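Local coordinates for zinc-binding protein TroA (Treponema pallidum, PDB 1K0F) that binds zinc with high affinity in the periplasm and delivers it to the membrane permease of the TroABC ABC transporter for import, at residues A[19-24]-A[133-138]; A[105-110]-A[258-263]. All coordinates share one frame; numbering follows the deposited sequence.

Interaction 1: residues A[19-24]-A[133-138]; sequences IAQGDV and TQRYQA
Arg-135 reaches across from helix 129-156 and places its guanidinium among the acceptors where helix 10-20 ends. NH1 donates to Ile-19 O at 2.8 Å, meeting that oxygen in the carbonyl plane, with an N-H...O angle of 159°. The same nitrogen and NH2 both turn to Asp-23, forming an end-on salt bridge in which two donors converge on a single carboxylate oxygen. OD2 lies almost in the guanidinium plane, so both N-H groups meet it at the edge. The NH1 bond, nearly along the C-O axis of OD2, is the straighter; its modelled length of 2.5 Å is short and uncertain in its exact value, while NH2 stands 2.9 Å from OD2. One face of the guanidinium is lined by the CB and CG methylenes of Gln-21. A chain extended from CG to NE gives arginine the length to span the gap between the helices.

The turn that receives it is made by Gln-21, which leaves the helix with positive phi, and by the backbone bond from Asp-23 N to Ala-20 O, which brings the carboxylate back beside the helix end. Beside the arginine, Ile-19 CG1 packs on Tyr-136, 4.1 Å from its CA. A branched aliphatic suits this place, since Ile-19 also touches Tyr-118 and Leu-121 of helix 107-124 and Phe-132, while the Tyr-136 ring stacks with Tyr-118.

Of the last helical carbonyls, Ala-20 O is met by Asp-23 N within the turn, and Ile-19 O takes its bond from NH1. The carbonyl end of the helix and the Asp-23 carboxylate would both be expected to attract the guanidinium charge, which joins the C-terminal end of helix 10-20 and the turn after it to helix 129-156.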
loop_
_atom_site.group_PDB
_atom_site.type_symbol
_atom_site.label_atom_id
_atom_site.label_comp_id
_atom_site.label_asym_id
_atom_site.label_seq_id
_atom_site.Cartn_x
_atom_site.Cartn_y
_atom_site.Cartn_z
ATOM N N ILE A 19 11.756 -10.652 -8.338
ATOM C CA ILE A 19 12.800 -11.503 -7.757
ATOM C C ILE A 19 12.750 -12.960 -8.214
ATOM O O ILE A 19 13.689 -13.449 -8.830
ATOM C CB ILE A 19 12.752 -11.502 -6.204
ATOM C CG1 ILE A 19 12.896 -10.071 -5.681
ATOM C CG2 ILE A 19 13.871 -12.373 -5.658
ATOM C CD1 ILE A 19 12.334 -9.860 -4.313
ATOM N N ALA A 20 11.663 -13.656 -7.893
ATOM C CA ALA A 20 11.519 -15.061 -8.284
ATOM C C ALA A 20 11.268 -15.229 -9.776
ATOM O O ALA A 20 11.707 -16.215 -10.376
ATOM C CB ALA A 20 10.384 -15.714 -7.497
ATOM N N GLN A 21 10.569 -14.264 -10.368
ATOM C CA GLN A 21 10.255 -14.326 -11.780
ATOM C C GLN A 21 9.504 -15.619 -12.045
ATOM O O GLN A 21 8.527 -15.925 -11.355
ATOM C CB GLN A 21 11.534 -14.290 -12.603
ATOM C CG GLN A 21 12.518 -13.289 -12.090
ATOM C CD GLN A 21 12.705 -12.154 -13.050
ATOM O OE1 GLN A 21 12.521 -10.987 -12.702
ATOM N NE2 GLN A 21 13.072 -12.487 -14.277
ATOM N N GLY A 22 9.971 -16.380 -13.024
ATOM C CA GLY A 22 9.304 -17.619 -13.372
ATOM C C GLY A 22 9.845 -18.813 -12.635
ATOM O O GLY A 22 9.598 -19.950 -13.026
ATOM N N ASP A 23 10.586 -18.557 -11.568
ATOM C CA ASP A 23 11.155 -19.635 -10.786
ATOM C C ASP A 23 10.152 -20.093 -9.762
ATOM O O ASP A 23 10.437 -20.955 -8.941
ATOM C CB ASP A 23 12.412 -19.176 -10.085
ATOM C CG ASP A 23 13.483 -18.787 -11.043
ATOM O OD1 ASP A 23 13.718 -19.544 -12.005
ATOM O OD2 ASP A 23 14.082 -17.720 -10.833
ATOM N N VAL A 24 8.973 -19.500 -9.780
ATOM C CA VAL A 24 7.953 -19.919 -8.839
ATOM C C VAL A 24 6.594 -19.736 -9.464
ATOM O O VAL A 24 6.443 -19.067 -10.481
ATOM C CB VAL A 24 7.997 -19.112 -7.484
ATOM C CG1 VAL A 24 9.404 -19.067 -6.946
ATOM C CG2 VAL A 24 7.465 -17.695 -7.676
ATOM N N THR A 133 19.170 -13.119 -6.072
ATOM C CA THR A 133 19.935 -12.065 -5.433
ATOM C C THR A 133 20.161 -10.926 -6.391
ATOM O O THR A 133 19.805 -9.784 -6.113
ATOM C CB THR A 133 21.302 -12.571 -4.961
ATOM O OG1 THR A 133 21.146 -13.318 -3.752
ATOM C CG2 THR A 133 22.242 -11.399 -4.698
ATOM N N GLN A 134 20.770 -11.229 -7.523
ATOM C CA GLN A 134 21.032 -10.185 -8.488
ATOM C C GLN A 134 19.731 -9.487 -8.902
ATOM O O GLN A 134 19.639 -8.259 -8.865
ATOM C CB GLN A 134 21.751 -10.768 -9.690
ATOM C CG GLN A 134 21.760 -9.849 -10.857
ATOM C CD GLN A 134 21.021 -10.443 -12.017
ATOM O OE1 GLN A 134 19.967 -9.956 -12.413
ATOM N NE2 GLN A 134 21.567 -11.524 -12.571
ATOM N N ARG A 135 18.721 -10.265 -9.282
ATOM C CA ARG A 135 17.438 -9.689 -9.669
ATOM C C ARG A 135 17.020 -8.772 -8.534
ATOM O O ARG A 135 16.660 -7.619 -8.743
ATOM C CB ARG A 135 16.378 -10.776 -9.824
ATOM C CG ARG A 135 16.502 -11.639 -11.058
ATOM C CD ARG A 135 15.335 -12.603 -11.109
ATOM N NE ARG A 135 15.498 -13.683 -12.079
ATOM C CZ ARG A 135 15.183 -14.951 -11.830
ATOM N NH1 ARG A 135 14.691 -15.285 -10.646
ATOM N NH2 ARG A 135 15.340 -15.882 -12.763
ATOM N N TYR A 136 17.070 -9.314 -7.326
ATOM C CA TYR A 136 16.705 -8.570 -6.138
ATOM C C TYR A 136 17.351 -7.198 -6.167
ATOM O O TYR A 136 16.653 -6.186 -6.188
ATOM C CB TYR A 136 17.150 -9.335 -4.901
ATOM C CG TYR A 136 17.181 -8.513 -3.642
ATOM C CD1 TYR A 136 16.156 -7.611 -3.348
ATOM C CD2 TYR A 136 18.228 -8.650 -2.731
ATOM C CE1 TYR A 136 16.170 -6.866 -2.172
ATOM C CE2 TYR A 136 18.257 -7.913 -1.551
ATOM C CZ TYR A 136 17.225 -7.023 -1.274
ATOM O OH TYR A 136 17.243 -6.305 -0.095
ATOM N N GLN A 137 18.683 -7.161 -6.170
ATOM C CA GLN A 137 19.403 -5.891 -6.199
ATOM C C GLN A 137 18.791 -4.988 -7.245
ATOM O O GLN A 137 18.471 -3.831 -6.976
ATOM C CB GLN A 137 20.870 -6.108 -6.527
ATOM C CG GLN A 137 21.582 -7.002 -5.557
ATOM C CD GLN A 137 22.857 -7.556 -6.138
ATOM O OE1 GLN A 137 23.540 -8.359 -5.505
ATOM N NE2 GLN A 137 23.191 -7.126 -7.355
ATOM N N ALA A 138 18.632 -5.525 -8.445
ATOM C CA ALA A 138 18.042 -4.759 -9.519
ATOM C C ALA A 138 16.772 -4.150 -8.950
ATOM O O ALA A 138 16.717 -2.947 -8.698
ATOM C CB ALA A 138 17.724 -5.661 -10.691
#

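Interaction 2: residues A[105-110]-A[258-263]; sequences FDVKLW and GTYVGM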
loop_
_atom_site.group_PDB
_atom_site.type_symbol
_atom_site.label_atom_id
_atom_site.label_comp_id
_atom_site.label_asym_id
_atom_site.label_seq_id
_atom_site.Cartn_x
_atom_site.Cartn_y
_atom_site.Cartn_z
ATOM N N PHE A 105 4.683 2.784 1.427
ATOM C CA PHE A 105 4.567 4.134 0.906
ATOM C C PHE A 105 5.814 4.937 1.229
ATOM O O PHE A 105 5.919 6.108 0.876
ATOM C CB PHE A 105 3.305 4.816 1.424
ATOM C CG PHE A 105 2.097 4.552 0.567
ATOM C CD1 PHE A 105 2.219 4.471 -0.816
ATOM C CD2 PHE A 105 0.848 4.344 1.141
ATOM C CE1 PHE A 105 1.112 4.185 -1.616
ATOM C CE2 PHE A 105 -0.262 4.058 0.357
ATOM C CZ PHE A 105 -0.131 3.973 -1.028
ATOM N N ASP A 106 6.747 4.293 1.926
ATOM C CA ASP A 106 8.039 4.887 2.216
ATOM C C ASP A 106 8.977 3.925 1.490
ATOM O O ASP A 106 9.462 2.957 2.067
ATOM C CB ASP A 106 8.357 4.904 3.711
ATOM C CG ASP A 106 9.692 5.586 4.012
ATOM O OD1 ASP A 106 10.517 5.725 3.078
ATOM O OD2 ASP A 106 9.921 5.986 5.176
ATOM N N VAL A 107 9.179 4.186 0.202
ATOM C CA VAL A 107 10.026 3.367 -0.659
ATOM C C VAL A 107 11.303 2.895 0.005
ATOM O O VAL A 107 11.710 1.755 -0.174
ATOM C CB VAL A 107 10.411 4.135 -1.926
ATOM C CG1 VAL A 107 11.260 3.270 -2.810
ATOM C CG2 VAL A 107 9.169 4.604 -2.649
ATOM N N LYS A 108 11.933 3.778 0.771
ATOM C CA LYS A 108 13.180 3.454 1.448
ATOM C C LYS A 108 12.999 2.456 2.590
ATOM O O LYS A 108 13.890 1.660 2.885
ATOM C CB LYS A 108 13.808 4.742 1.982
ATOM C CG LYS A 108 15.309 4.847 1.777
ATOM C CD LYS A 108 16.026 5.164 3.092
ATOM C CE LYS A 108 16.559 6.593 3.121
ATOM N NZ LYS A 108 17.736 6.720 4.028
ATOM N N LEU A 109 11.845 2.510 3.241
ATOM C CA LEU A 109 11.548 1.617 4.356
ATOM C C LEU A 109 10.843 0.360 3.861
ATOM O O LEU A 109 10.607 -0.579 4.621
ATOM C CB LEU A 109 10.672 2.336 5.379
ATOM C CG LEU A 109 10.194 1.524 6.582
ATOM C CD1 LEU A 109 11.217 1.623 7.706
ATOM C CD2 LEU A 109 8.832 2.038 7.031
ATOM N N TRP A 110 10.508 0.353 2.579
ATOM C CA TRP A 110 9.848 -0.791 1.983
ATOM C C TRP A 110 10.924 -1.749 1.506
ATOM O O TRP A 110 10.657 -2.922 1.266
ATOM C CB TRP A 110 8.993 -0.350 0.803
ATOM C CG TRP A 110 8.316 -1.478 0.090
ATOM C CD1 TRP A 110 8.496 -1.851 -1.208
ATOM C CD2 TRP A 110 7.319 -2.352 0.634
ATOM N NE1 TRP A 110 7.672 -2.905 -1.509
ATOM C CE2 TRP A 110 6.940 -3.237 -0.403
ATOM C CE3 TRP A 110 6.711 -2.479 1.887
ATOM C CZ2 TRP A 110 5.976 -4.234 -0.217
ATOM C CZ3 TRP A 110 5.752 -3.474 2.073
ATOM C CH2 TRP A 110 5.392 -4.338 1.019
ATOM N N GLY A 258 -0.073 -1.668 -12.145
ATOM C CA GLY A 258 -0.160 -2.980 -11.530
ATOM C C GLY A 258 1.161 -3.485 -10.986
ATOM O O GLY A 258 1.382 -4.692 -10.823
ATOM N N THR A 259 2.058 -2.550 -10.719
ATOM C CA THR A 259 3.355 -2.884 -10.165
ATOM C C THR A 259 3.579 -1.849 -9.093
ATOM O O THR A 259 3.011 -0.762 -9.151
ATOM C CB THR A 259 4.481 -2.809 -11.232
ATOM O OG1 THR A 259 4.745 -1.444 -11.566
ATOM C CG2 THR A 259 4.087 -3.562 -12.481
ATOM N N TYR A 260 4.375 -2.200 -8.094
ATOM C CA TYR A 260 4.674 -1.281 -7.013
ATOM C C TYR A 260 5.114 0.028 -7.633
ATOM O O TYR A 260 4.421 1.041 -7.544
ATOM C CB TYR A 260 5.799 -1.844 -6.164
ATOM C CG TYR A 260 6.207 -0.932 -5.046
ATOM C CD1 TYR A 260 5.298 -0.585 -4.047
ATOM C CD2 TYR A 260 7.500 -0.420 -4.978
ATOM C CE1 TYR A 260 5.669 0.254 -3.007
ATOM C CE2 TYR A 260 7.880 0.415 -3.944
ATOM C CZ TYR A 260 6.961 0.749 -2.963
ATOM O OH TYR A 260 7.325 1.590 -1.938
ATOM N N VAL A 261 6.272 -0.020 -8.284
ATOM C CA VAL A 261 6.860 1.123 -8.958
ATOM C C VAL A 261 5.825 2.003 -9.639
ATOM O O VAL A 261 5.691 3.179 -9.306
ATOM C CB VAL A 261 7.889 0.651 -10.016
ATOM C CG1 VAL A 261 8.064 1.705 -11.118
ATOM C CG2 VAL A 261 9.215 0.351 -9.334
ATOM N N GLY A 262 5.097 1.434 -10.595
ATOM C CA GLY A 262 4.098 2.207 -11.310
ATOM C C GLY A 262 2.937 2.646 -10.446
ATOM O O GLY A 262 2.435 3.763 -10.582
ATOM N N MET A 263 2.505 1.776 -9.546
ATOM C CA MET A 263 1.393 2.100 -8.669
ATOM C C MET A 263 1.700 3.375 -7.906
ATOM O O MET A 263 0.851 4.260 -7.781
ATOM C CB MET A 263 1.150 0.973 -7.666
ATOM C CG MET A 263 0.426 1.424 -6.395
ATOM S SD MET A 263 1.238 0.896 -4.870
ATOM C CE MET A 263 -0.208 0.643 -3.798
#
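Tyr-260 lays one face of its ring under the indole of Trp-110 in an offset stack, the ring centroid 4.3 Å from that of the five-membered ring and the planes at 30°. The overlap is partial: Trp-110 CD1 sits over the tyrosine near its rim, 3.5 Å from CZ, the two side chains coming in from opposite ends. In both residues CG is anti to the backbone N (chi1 178°), which carries each ring out from its own helix toward the other. Beyond the stack the phenol end comes to Val-107, with OH 3.6 Å from CG2, and it hydrogen-bonds to the carbonyl of Trp-104; tyrosine thus fills a buried aromatic place while satisfying its one polar atom.

Here the start of helix 107-124 meets the start of helix 260-273. Both pack against helix 129-156, consistent with the long backbone helix that links the two lobes in this family; its Leu-143 touches the side chains of both Trp-110 and Tyr-260. Asp-106 is the N-cap of helix 107-124, its OD1 accepting weak bonds from Lys-108 N and Leu-109 N. Flexible and unbranched, Met-263 brings its CE to 4.3 Å from Phe-105 CZ, and Phe-105 itself stacks on Phe-171 close to the zinc ligand His-102.

How the interactions relate
Helices 107-124 and 129-156, consecutive in the chain, connect the two contacts: interaction 2 uses the beginning of the first, and interaction 1 uses an early turn of the second. Along the chain their segments alternate. The centres lie 17 Å apart and the nearest atoms about 8 Å, so the contacts do not touch. Helix 10-20 also serves both: its end takes part in interaction 1, and Met-11 touches Trp-110 and Met-263 of interaction 2. Their relation to the zinc site differs. Phe-105 of interaction 2 comes about 4 Å from His-102 and about 6 Å from Asp-248, side chain to side chain, whereas interaction 1 lies away from the zinc-binding residues, whose site holds no zinc in this structure.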